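PDB 2Z4T: beta-galactoside alpha-2,6-sialyltransferase, which probably transfers sialic acid from a CMP-linked donor to galactose-containing acceptors such as lactose, forming an alpha-2,6 linkage. Local coordinates for residues Q130-M133 against D134-S138; H175-A178 against D179-Q182; G408-I411 against N412-M416. One frame throughout, in Å; residues are numbered along the deposited sequence. Where two conformers were deposited one is given.

Interaction 1 of 3, residues Q130-M133 against D134-S138; sequences QQLM and DIIKS
The CD2 methyl of Leu132 overlaps the end of the Ile136 side chain one turn further on, 3.9 Å from Ile136 CD1, the two branches set aslant to each other. Both residues lie on helix 126-141, which connects strand 103-122 to strand 146-151 in a beta-alpha-beta unit of the GT-B fold. The backbone beneath them is regular: Ile136 N donates to Leu132 O at 3.1 Å, and the N-H...O angle of 175° makes the bond nearly straight. Ile136 CG1 also rests 3.4 Å from Leu132 O, so the isoleucine covers an already hydrogen-bonded carbonyl with hydrocarbon. Ile135 repeats this arrangement on a different face, its CG1 lying 3.4 Å from Gln131 O, while Ile135 N bonds to Gln131 O at 2.9 Å. The i to i+4 series is continued by Lys137 N, which reaches Met133 O at 3.2 Å.

Leu132 and Met133 pack on Phe334 of helix 328-338, whereas Ile135 is laid against Tyr120 of strand 103-122 and against Ile149 and Trp151 of strand 146-151. The amide of Gln131 is fixed from both ends, OE1 by Trp151 NE1 and NE2 by Ser199 OG, and Asp134 OD2 is hydrogen-bonded to Tyr230 OH.

Asp134 folds back towards the preceding turn in the same way as the two isoleucines. With CG opposite its own carbonyl carbon (chi1 -68°), the carboxylate turns its flat face to the carbonyl oxygen of Gln130. Asp134 N bonds to that same Gln130 O at 3.0 Å, and the oxygen lies over the centre of the carboxylate, Gln130 O to Asp134 CG being 3.3 Å.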
# COMPACT_ATOMS: atom_id res chain seq x y z
N GLN A 130 -0.40 0.55 2.39
CA GLN A 130 -1.76 0.78 1.93
C GLN A 130 -2.10 -0.05 0.69
O GLN A 130 -3.22 -0.59 0.57
CB GLN A 130 -1.99 2.25 1.68
CG GLN A 130 -2.01 3.08 2.93
CD GLN A 130 -3.33 3.01 3.73
OE1 GLN A 130 -3.34 3.24 4.95
NE2 GLN A 130 -4.44 2.72 3.06
N GLN A 131 -1.14 -0.18 -0.22
CA GLN A 131 -1.34 -0.95 -1.45
C GLN A 131 -1.55 -2.41 -1.11
O GLN A 131 -2.44 -3.04 -1.68
CB GLN A 131 -0.15 -0.77 -2.42
CG GLN A 131 0.02 0.68 -2.93
CD GLN A 131 1.31 0.89 -3.73
OE1 GLN A 131 2.28 0.13 -3.60
NE2 GLN A 131 1.31 1.93 -4.60
N LEU A 132 -0.78 -2.94 -0.16
CA LEU A 132 -0.95 -4.30 0.31
C LEU A 132 -2.38 -4.54 0.77
O LEU A 132 -2.99 -5.57 0.42
CB LEU A 132 -0.06 -4.59 1.52
CG LEU A 132 0.52 -6.00 1.71
CD1 LEU A 132 0.73 -6.33 3.16
CD2 LEU A 132 -0.24 -7.13 1.03
N MET A 133 -2.90 -3.63 1.57
CA MET A 133 -4.25 -3.76 2.06
C MET A 133 -5.27 -3.70 0.91
O MET A 133 -6.26 -4.42 0.96
CB MET A 133 -4.55 -2.70 3.13
CG MET A 133 -3.78 -2.92 4.43
SD MET A 133 -4.38 -1.89 5.80
CE MET A 133 -3.98 -0.23 5.25
N ASP A 134 -5.02 -2.87 -0.11
CA ASP A 134 -5.86 -2.82 -1.32
C ASP A 134 -5.88 -4.14 -2.10
O ASP A 134 -6.91 -4.52 -2.66
CB ASP A 134 -5.43 -1.70 -2.25
CG ASP A 134 -5.69 -0.32 -1.67
OD1 ASP A 134 -6.48 -0.17 -0.69
OD2 ASP A 134 -5.10 0.62 -2.20
N ILE A 135 -4.73 -4.83 -2.12
CA ILE A 135 -4.57 -6.04 -2.90
C ILE A 135 -5.37 -7.15 -2.25
O ILE A 135 -6.15 -7.83 -2.93
CB ILE A 135 -3.09 -6.44 -3.00
CG1 ILE A 135 -2.37 -5.53 -3.99
CG2 ILE A 135 -2.93 -7.93 -3.34
CD1 ILE A 135 -0.83 -5.58 -3.91
N ILE A 136 -5.18 -7.33 -0.95
CA ILE A 136 -5.90 -8.33 -0.21
C ILE A 136 -7.44 -8.15 -0.33
O ILE A 136 -8.15 -9.11 -0.62
CB ILE A 136 -5.44 -8.39 1.27
CG1 ILE A 136 -3.94 -8.73 1.31
CG2 ILE A 136 -6.26 -9.44 2.05
CD1 ILE A 136 -3.36 -8.81 2.65
N LYS A 137 -7.94 -6.93 -0.17
CA LYS A 137 -9.36 -6.66 -0.38
C LYS A 137 -9.80 -7.01 -1.82
O LYS A 137 -10.87 -7.59 -2.04
CB LYS A 137 -9.69 -5.20 -0.06
CG LYS A 137 -11.16 -4.89 -0.22
CD LYS A 137 -11.53 -3.54 0.33
CE LYS A 137 -12.89 -3.11 -0.21
NZ LYS A 137 -13.17 -1.66 0.06
N SER A 138 -8.95 -6.68 -2.79
CA SER A 138 -9.29 -6.85 -4.18
C SER A 138 -9.29 -8.32 -4.57
O SER A 138 -10.01 -8.74 -5.48
CB SER A 138 -8.33 -6.03 -5.05
OG SER A 138 -8.47 -6.36 -6.42

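Interaction 2 of 3, residues H175-A178 against D179-Q182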
# COMPACT_ATOMS: atom_id res chain seq x y z
N HIS A 175 11.98 3.44 -8.92
CA HIS A 175 10.83 3.69 -9.75
C HIS A 175 10.46 2.50 -10.66
O HIS A 175 11.26 1.57 -10.88
CB HIS A 175 11.02 4.99 -10.55
CG HIS A 175 11.29 6.19 -9.69
ND1 HIS A 175 12.35 7.04 -9.90
CD2 HIS A 175 10.64 6.68 -8.60
CE1 HIS A 175 12.36 7.99 -8.98
NE2 HIS A 175 11.32 7.80 -8.18
N THR A 176 9.23 2.54 -11.15
CA THR A 176 8.73 1.68 -12.22
C THR A 176 9.86 1.28 -13.17
O THR A 176 10.49 2.13 -13.79
CB THR A 176 7.62 2.43 -13.01
OG1 THR A 176 6.60 2.85 -12.09
CG2 THR A 176 7.02 1.56 -14.11
N PRO A 177 10.14 -0.03 -13.25
CA PRO A 177 11.15 -0.51 -14.16
C PRO A 177 10.62 -0.73 -15.57
O PRO A 177 9.43 -0.97 -15.75
CB PRO A 177 11.56 -1.84 -13.54
CG PRO A 177 10.32 -2.33 -12.81
CD PRO A 177 9.54 -1.10 -12.42
N ALA A 178 11.52 -0.66 -16.55
CA ALA A 178 11.18 -0.91 -17.95
C ALA A 178 10.44 -2.22 -18.12
O ALA A 178 9.49 -2.31 -18.90
CB ALA A 178 12.44 -0.87 -18.85
N ASP A 179 10.87 -3.26 -17.41
CA ASP A 179 10.25 -4.57 -17.61
C ASP A 179 8.80 -4.61 -17.10
O ASP A 179 8.00 -5.36 -17.61
CB ASP A 179 11.12 -5.76 -17.13
CG ASP A 179 11.32 -5.80 -15.60
OD1 ASP A 179 11.40 -4.74 -14.94
OD2 ASP A 179 11.42 -6.91 -15.05
N LEU A 180 8.46 -3.76 -16.14
CA LEU A 180 7.06 -3.65 -15.70
C LEU A 180 6.23 -3.00 -16.81
O LEU A 180 5.13 -3.45 -17.11
CB LEU A 180 6.96 -2.79 -14.44
CG LEU A 180 5.82 -2.95 -13.45
CD1 LEU A 180 5.70 -1.71 -12.56
CD2 LEU A 180 4.49 -3.30 -14.06
N VAL A 181 6.78 -1.93 -17.39
CA VAL A 181 6.11 -1.21 -18.47
C VAL A 181 5.87 -2.17 -19.64
O VAL A 181 4.73 -2.29 -20.11
CB VAL A 181 6.89 0.06 -18.93
CG1 VAL A 181 6.28 0.64 -20.20
CG2 VAL A 181 6.92 1.11 -17.82
N GLN A 182 6.92 -2.87 -20.08
CA GLN A 182 6.82 -3.87 -21.16
C GLN A 182 5.74 -4.91 -20.88
O GLN A 182 4.96 -5.29 -21.77
CB GLN A 182 8.17 -4.56 -21.35
CG GLN A 182 9.24 -3.68 -21.98
CD GLN A 182 10.66 -4.11 -21.67
OE1 GLN A 182 11.59 -3.31 -21.78
NE2 GLN A 182 10.84 -5.36 -21.26
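Pro177 takes the N-cap position of helix 178-190, with an extended backbone (psi 155°) that turns helical at Ala178, and its carbonyl oxygen accepts Val181 N at 3.3 Å and, weakly, Leu180 N. Ala178 O continues the series by accepting Gln182 N at 2.9 Å in an almost straight bond (177°).

The CG2 methyl of Thr176 meets Val181 CG2 at 3.7 Å and Leu180 CD1 at 3.9 Å, crossing each branch at about a right angle. Leu180 CB packs on the CG-CD edge of the proline ring, 3.7 Å from Pro177 CD. Asp179 turns its carboxylate back onto CB and CG of the same ring: its CG sits between the backbone N and the carbonyl carbon (chi1 67°), which carries Asp179 OD1 to 3.2 Å from Pro177 CB. The hydroxyl of Thr176 is engaged elsewhere, with Asn208 O of helix 205-216.

The chemistry is therefore divided: methyl and ring contacts hold the chain before the helix against its first turn, while Pro177 and Leu180 also touch strand 146-151, and the carboxylate of Asp179 lies near the helix start, where its charge would probably be favourable to the helix dipole.

Interaction 3 of 3, residues G408-I411 against N412-M416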
# COMPACT_ATOMS: atom_id res chain seq x y z
N GLY A 408 16.59 1.60 8.21
CA GLY A 408 17.63 2.00 9.16
C GLY A 408 18.97 1.32 8.96
O GLY A 408 20.02 1.89 9.27
N GLY A 409 18.94 0.09 8.44
CA GLY A 409 20.14 -0.64 8.11
C GLY A 409 21.07 -0.70 9.30
O GLY A 409 20.68 -1.16 10.37
N ILE A 410 22.29 -0.21 9.10
CA ILE A 410 23.33 -0.32 10.11
C ILE A 410 23.01 0.52 11.35
O ILE A 410 23.58 0.27 12.41
CB ILE A 410 24.74 -0.02 9.51
CG1 ILE A 410 25.72 -1.16 9.85
CG2 ILE A 410 25.27 1.39 9.86
CD1 ILE A 410 26.31 -1.21 11.35
N ILE A 411 22.09 1.48 11.23
CA ILE A 411 21.65 2.28 12.38
C ILE A 411 20.93 1.41 13.39
O ILE A 411 21.17 1.49 14.61
CB ILE A 411 20.70 3.43 11.97
CG1 ILE A 411 21.42 4.41 11.06
CG2 ILE A 411 20.15 4.14 13.21
CD1 ILE A 411 20.53 5.48 10.53
N ASN A 412 20.04 0.57 12.87
CA ASN A 412 19.29 -0.36 13.70
C ASN A 412 20.18 -1.37 14.40
O ASN A 412 19.98 -1.62 15.59
CB ASN A 412 18.18 -1.04 12.89
CG ASN A 412 17.14 -0.05 12.39
OD1 ASN A 412 17.07 1.07 12.87
ND2 ASN A 412 16.33 -0.47 11.43
N THR A 413 21.18 -1.92 13.71
CA THR A 413 22.02 -2.89 14.40
C THR A 413 22.87 -2.25 15.51
O THR A 413 22.98 -2.80 16.60
CB THR A 413 22.83 -3.85 13.43
OG1 THR A 413 24.13 -3.32 13.17
CG2 THR A 413 22.09 -4.09 12.10
N LEU A 414 23.40 -1.05 15.25
CA LEU A 414 24.15 -0.30 16.27
C LEU A 414 23.33 -0.00 17.52
O LEU A 414 23.81 -0.20 18.64
CB LEU A 414 24.70 1.01 15.69
CG LEU A 414 25.88 0.85 14.73
CD1 LEU A 414 26.08 2.10 13.92
CD2 LEU A 414 27.18 0.48 15.48
N ILE A 415 22.08 0.45 17.33
CA ILE A 415 21.17 0.74 18.44
C ILE A 415 20.87 -0.54 19.19
O ILE A 415 20.85 -0.57 20.41
CB ILE A 415 19.83 1.38 17.96
CG1 ILE A 415 20.06 2.80 17.47
CG2 ILE A 415 18.79 1.38 19.06
CD1 ILE A 415 18.87 3.37 16.71
N MET A 416 20.67 -1.61 18.44
CA MET A 416 20.26 -2.89 18.98
C MET A 416 21.34 -3.50 19.87
O MET A 416 21.03 -4.00 20.95
CB MET A 416 19.86 -3.83 17.85
CG MET A 416 18.83 -4.87 18.20
SD MET A 416 17.34 -4.36 19.11
CE MET A 416 17.21 -5.85 20.13
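The start of helix 410-417, in the beta-alpha-beta unit formed with strands 399-403 and 423-424, is where Gly408 and Gly409 meet Asn412 and Thr413 close to the CMP site. Gly409 is the N-cap and has a positive phi of 53°; the helical backbone begins at Ile410. The carbonyl oxygen of Gly409 is shared by two weak bonds, from Asn412 N at 3.1 Å and from Thr413 N at 3.5 Å. Stronger bonds follow: Leu414 N to Ile410 O and Ile415 N to Ile411 O, both 3.1 Å, with N-H...O angles above 160°.

The amide of Asn412 turns its flat face to Gly408 CA, with ND2 nearest at 3.6 Å. That nitrogen is hydrogen-bonded to His405 O, so Asn412 ties the helix to the backbone of a CMP-binding residue. Further along, Ile411 and Ile415 run side by side and point the same way, Ile411 CG2 lying 3.8 Å from Ile415 CD1. Ile415 CG1 is opposite its carbonyl carbon (chi1 -71°), which lays it over Ile411 O. On another face Ile410 CD1 reaches the hydroxyl of Thr413, 3.5 Å from Thr413 OG1, and touches Leu414 CG at 4.0 Å.

Ile411 and Ile415 share Gln378 of helix 371-386 as a neighbour, and Asn412 meets Phe402; helix 410-417 lies beside helix 371-386 and over strand 399-403, Ile415 touching both.

All three contacts are local to single helices or helix starts, and none touches another. Interactions 1 and 2 are the closer pair, their centres 21 Å apart and their nearest atoms about 9 Å, on elements that both pack against strands 103-122 and 146-151. Interaction 3 is on a helix that packs on the separate six-stranded parallel sheet, its nearest atoms about 18 Å from either of the others. The distances to the ligands are consistent with a site in the cleft between the two halves, as in GT-B enzymes: the side chain of Gln131 is about 7 Å from a magnesium ion, that of Asn412 about 7 Å from CMP. His175 bonds to His204, a residue of the glycan pocket.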